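Local structure of predicted ATPase involved in replication control, Cdc46/Mcm family (Methanopyrus kandleri AV19, 3F8T) at residues M114-V125 and G158-S169. The protein probably binds ATP and single-stranded DNA and may act as a helicase in DNA replication, as a homolog of the MCM replicative helicases. The protein carries 2 engineered substitutions. Sequence-based numbering, arbitrary orientation.
Sequences MDGALISIEGVV and GLRVEILGIVRS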
loop_
_atom_site.group_PDB
_atom_site.type_symbol
_atom_site.label_atom_id
_atom_site.label_comp_id
_atom_site.label_asym_id
_atom_site.label_seq_id
_atom_site.Cartn_x
_atom_site.Cartn_y
_atom_site.Cartn_z
ATOM N N MET A 114 -21.672 16.408 3.705
ATOM C CA MET A 114 -21.726 16.034 5.121
ATOM C C MET A 114 -21.342 17.176 6.063
ATOM O O MET A 114 -20.963 16.921 7.206
ATOM C CB MET A 114 -20.833 14.811 5.421
ATOM C CG MET A 114 -21.149 13.541 4.627
ATOM S SD MET A 114 -22.813 12.922 4.869
ATOM C CE MET A 114 -22.729 12.311 6.551
ATOM N N ASP A 115 -21.444 18.428 5.608
ATOM C CA ASP A 115 -21.019 19.547 6.455
ATOM C C ASP A 115 -21.724 19.490 7.801
ATOM O O ASP A 115 -22.918 19.213 7.857
ATOM C CB ASP A 115 -21.281 20.909 5.808
ATOM C CG ASP A 115 -20.447 22.015 6.444
ATOM O OD1 ASP A 115 -19.292 21.752 6.830
ATOM O OD2 ASP A 115 -20.919 23.143 6.568
ATOM N N GLY A 116 -20.974 19.727 8.873
ATOM C CA GLY A 116 -21.524 19.726 10.231
ATOM C C GLY A 116 -21.559 18.369 10.926
ATOM O O GLY A 116 -21.759 18.312 12.135
ATOM N N ALA A 117 -21.332 17.299 10.159
ATOM C CA ALA A 117 -21.497 15.917 10.616
ATOM C C ALA A 117 -20.208 15.251 11.107
ATOM O O ALA A 117 -19.097 15.566 10.628
ATOM C CB ALA A 117 -22.114 15.078 9.507
ATOM N N LEU A 118 -20.377 14.322 12.051
ATOM C CA LEU A 118 -19.319 13.411 12.462
ATOM C C LEU A 118 -19.221 12.302 11.427
ATOM O O LEU A 118 -20.224 11.645 11.099
ATOM C CB LEU A 118 -19.645 12.796 13.833
ATOM C CG LEU A 118 -18.719 11.667 14.306
ATOM C CD1 LEU A 118 -17.374 12.236 14.729
ATOM C CD2 LEU A 118 -19.399 10.949 15.452
ATOM N N ILE A 119 -18.018 12.099 10.908
ATOM C CA ILE A 119 -17.777 11.096 9.880
ATOM C C ILE A 119 -16.399 10.469 10.076
ATOM O O ILE A 119 -15.579 10.993 10.837
ATOM C CB ILE A 119 -17.860 11.703 8.431
ATOM C CG1 ILE A 119 -16.629 12.569 8.119
ATOM C CG2 ILE A 119 -19.175 12.498 8.240
ATOM C CD1 ILE A 119 -16.366 12.786 6.649
ATOM N N SER A 120 -16.139 9.362 9.372
ATOM C CA SER A 120 -14.749 8.951 9.162
ATOM C C SER A 120 -14.429 8.955 7.670
ATOM O O SER A 120 -15.325 8.787 6.826
ATOM C CB SER A 120 -14.436 7.590 9.802
ATOM O OG SER A 120 -14.785 6.517 8.954
ATOM N N ILE A 121 -13.165 9.222 7.357
ATOM C CA ILE A 121 -12.635 8.994 6.016
ATOM C C ILE A 121 -11.516 7.970 6.113
ATOM O O ILE A 121 -10.933 7.779 7.182
ATOM C CB ILE A 121 -12.140 10.306 5.327
ATOM C CG1 ILE A 121 -10.992 10.983 6.100
ATOM C CG2 ILE A 121 -13.316 11.248 5.112
ATOM C CD1 ILE A 121 -10.250 12.082 5.304
ATOM N N GLU A 122 -11.222 7.312 4.997
ATOM C CA GLU A 122 -10.096 6.413 4.950
ATOM C C GLU A 122 -9.383 6.561 3.615
ATOM O O GLU A 122 -10.025 6.589 2.561
ATOM C CB GLU A 122 -10.577 4.980 5.147
ATOM C CG GLU A 122 -9.466 3.939 5.221
ATOM C CD GLU A 122 -10.040 2.550 5.376
ATOM O OE1 GLU A 122 -10.641 2.053 4.408
ATOM O OE2 GLU A 122 -9.916 1.970 6.472
ATOM N N GLY A 123 -8.062 6.686 3.671
ATOM C CA GLY A 123 -7.253 6.682 2.467
ATOM C C GLY A 123 -5.789 6.981 2.703
ATOM O O GLY A 123 -5.288 6.806 3.809
ATOM N N VAL A 124 -5.112 7.426 1.651
ATOM C CA VAL A 124 -3.651 7.620 1.659
ATOM C C VAL A 124 -3.335 9.096 1.778
ATOM O O VAL A 124 -3.921 9.913 1.069
ATOM C CB VAL A 124 -2.969 7.013 0.381
ATOM C CG1 VAL A 124 -1.452 7.309 0.344
ATOM C CG2 VAL A 124 -3.197 5.491 0.320
ATOM N N VAL A 125 -2.429 9.427 2.702
ATOM C CA VAL A 125 -2.022 10.805 2.923
ATOM C C VAL A 125 -1.143 11.260 1.761
ATOM O O VAL A 125 -0.079 10.687 1.491
ATOM C CB VAL A 125 -1.278 10.991 4.291
ATOM C CG1 VAL A 125 -0.913 12.452 4.513
ATOM C CG2 VAL A 125 -2.123 10.458 5.458
ATOM N N GLY A 158 1.938 9.207 2.514
ATOM C CA GLY A 158 2.057 7.799 2.111
ATOM C C GLY A 158 1.371 6.842 3.066
ATOM O O GLY A 158 1.072 5.698 2.706
ATOM N N LEU A 159 1.133 7.307 4.292
ATOM C CA LEU A 159 0.447 6.503 5.305
ATOM C C LEU A 159 -0.999 6.278 4.892
ATOM O O LEU A 159 -1.633 7.183 4.362
ATOM C CB LEU A 159 0.484 7.215 6.670
ATOM C CG LEU A 159 0.323 6.376 7.934
ATOM C CD1 LEU A 159 1.475 5.368 8.058
ATOM C CD2 LEU A 159 0.280 7.314 9.153
ATOM N N ARG A 160 -1.504 5.066 5.110
ATOM C CA ARG A 160 -2.932 4.819 5.004
ATOM C C ARG A 160 -3.590 4.965 6.379
ATOM O O ARG A 160 -3.170 4.347 7.353
ATOM C CB ARG A 160 -3.210 3.436 4.431
ATOM C CG ARG A 160 -4.648 3.226 4.056
ATOM C CD ARG A 160 -4.786 2.057 3.080
ATOM N NE ARG A 160 -6.188 1.679 2.953
ATOM C CZ ARG A 160 -6.796 0.804 3.744
ATOM N NH1 ARG A 160 -8.090 0.536 3.555
ATOM N NH2 ARG A 160 -6.121 0.182 4.709
ATOM N N VAL A 161 -4.641 5.774 6.438
ATOM C CA VAL A 161 -5.235 6.155 7.713
ATOM C C VAL A 161 -6.762 6.121 7.681
ATOM O O VAL A 161 -7.375 6.283 6.624
ATOM C CB VAL A 161 -4.743 7.575 8.145
ATOM C CG1 VAL A 161 -3.230 7.584 8.315
ATOM C CG2 VAL A 161 -5.167 8.643 7.120
ATOM N N GLU A 162 -7.371 5.862 8.838
ATOM C CA GLU A 162 -8.763 6.222 9.046
ATOM C C GLU A 162 -8.804 7.405 10.006
ATOM O O GLU A 162 -8.162 7.390 11.076
ATOM C CB GLU A 162 -9.617 5.057 9.567
ATOM C CG GLU A 162 -11.124 5.395 9.593
ATOM C CD GLU A 162 -12.043 4.191 9.814
ATOM O OE1 GLU A 162 -11.589 3.179 10.393
ATOM O OE2 GLU A 162 -13.241 4.271 9.423
ATOM N N ILE A 163 -9.529 8.445 9.605
ATOM C CA ILE A 163 -9.601 9.673 10.397
ATOM C C ILE A 163 -11.043 9.938 10.745
ATOM O O ILE A 163 -11.908 10.042 9.866
ATOM C CB ILE A 163 -9.038 10.920 9.663
ATOM C CG1 ILE A 163 -7.604 10.685 9.199
ATOM C CG2 ILE A 163 -9.080 12.184 10.584
ATOM C CD1 ILE A 163 -6.969 11.886 8.495
ATOM N N LEU A 164 -11.295 10.051 12.038
ATOM C CA LEU A 164 -12.597 10.438 12.526
ATOM C C LEU A 164 -12.573 11.935 12.784
ATOM O O LEU A 164 -11.574 12.466 13.272
ATOM C CB LEU A 164 -12.878 9.686 13.807
ATOM C CG LEU A 164 -14.303 9.201 13.950
ATOM C CD1 LEU A 164 -14.282 7.710 14.271
ATOM C CD2 LEU A 164 -14.961 9.994 15.050
ATOM N N GLY A 165 -13.668 12.615 12.462
ATOM C CA GLY A 165 -13.717 14.050 12.626
ATOM C C GLY A 165 -15.066 14.657 12.337
ATOM O O GLY A 165 -16.007 13.968 11.995
ATOM N N ILE A 166 -15.135 15.973 12.462
ATOM C CA ILE A 166 -16.344 16.702 12.122
ATOM C C ILE A 166 -16.049 17.613 10.904
ATOM O O ILE A 166 -15.048 18.326 10.881
ATOM C CB ILE A 166 -16.882 17.493 13.341
ATOM C CG1 ILE A 166 -17.367 16.515 14.437
ATOM C CG2 ILE A 166 -18.057 18.371 12.914
ATOM C CD1 ILE A 166 -17.573 17.177 15.811
ATOM N N VAL A 167 -16.913 17.553 9.899
ATOM C CA VAL A 167 -16.738 18.322 8.664
ATOM C C VAL A 167 -17.141 19.770 8.912
ATOM O O VAL A 167 -18.218 20.028 9.437
ATOM C CB VAL A 167 -17.607 17.757 7.524
ATOM C CG1 VAL A 167 -17.415 18.560 6.219
ATOM C CG2 VAL A 167 -17.300 16.296 7.296
ATOM N N ARG A 168 -16.262 20.705 8.555
ATOM C CA ARG A 168 -16.563 22.125 8.624
ATOM C C ARG A 168 -16.060 22.806 7.358
ATOM O O ARG A 168 -14.846 22.947 7.156
ATOM C CB ARG A 168 -15.937 22.757 9.872
ATOM C CG ARG A 168 -16.545 22.244 11.172
ATOM C CD ARG A 168 -16.186 23.112 12.362
ATOM N NE ARG A 168 -16.877 22.674 13.578
ATOM C CZ ARG A 168 -16.446 21.705 14.388
ATOM N NH1 ARG A 168 -15.328 21.030 14.110
ATOM N NH2 ARG A 168 -17.151 21.394 15.471
ATOM N N SER A 169 -17.006 23.193 6.500
ATOM C CA SER A 169 -16.728 23.853 5.218
ATOM C C SER A 169 -15.644 23.144 4.402
ATOM O O SER A 169 -14.539 23.671 4.213
ATOM C CB SER A 169 -16.393 25.335 5.424
ATOM O OG SER A 169 -17.459 26.003 6.090
#
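S120 and E162 meet in the OB fold of this MCM homolog, on the face of an antiparallel strand pair that also carries E122 and R160. Strands 118-125 and 160-168 run antiparallel, and a ladder of backbone hydrogen bonds joins them. S120 OG donates to E162 OE2 at 2.8 Å, on the anti side of the carboxylate. The E162 chain is extended, with CG anti to the backbone N (chi1 -172°), and this carries the carboxylate diagonally across to S120. S120 OG also accepts a hydrogen bond from the backbone N of R107. An alanine in place of E162 would probably leave the S120 hydroxyl without this acceptor and lose the contact of E162 CG with I121 O. On the same face, E122 OE1 forms a salt bridge with R160 NH1 at 3.1 Å. The carboxylate and guanidinium planes are 45° apart, and E122 CG lies over one face of the guanidinium. R160 NH2 bonds to the D181 carbonyl, which helps fix the group.

The other face is apolar and packs on L172 of strand 171-174. There I121 and I163 lie side by side, pointing the same way. I119 CD1 reaches V167 CG2 at 3.7 Å. Beyond the ladder, S169 N donates to D115 OD1 at 2.7 Å, 33° out of the carboxylate plane.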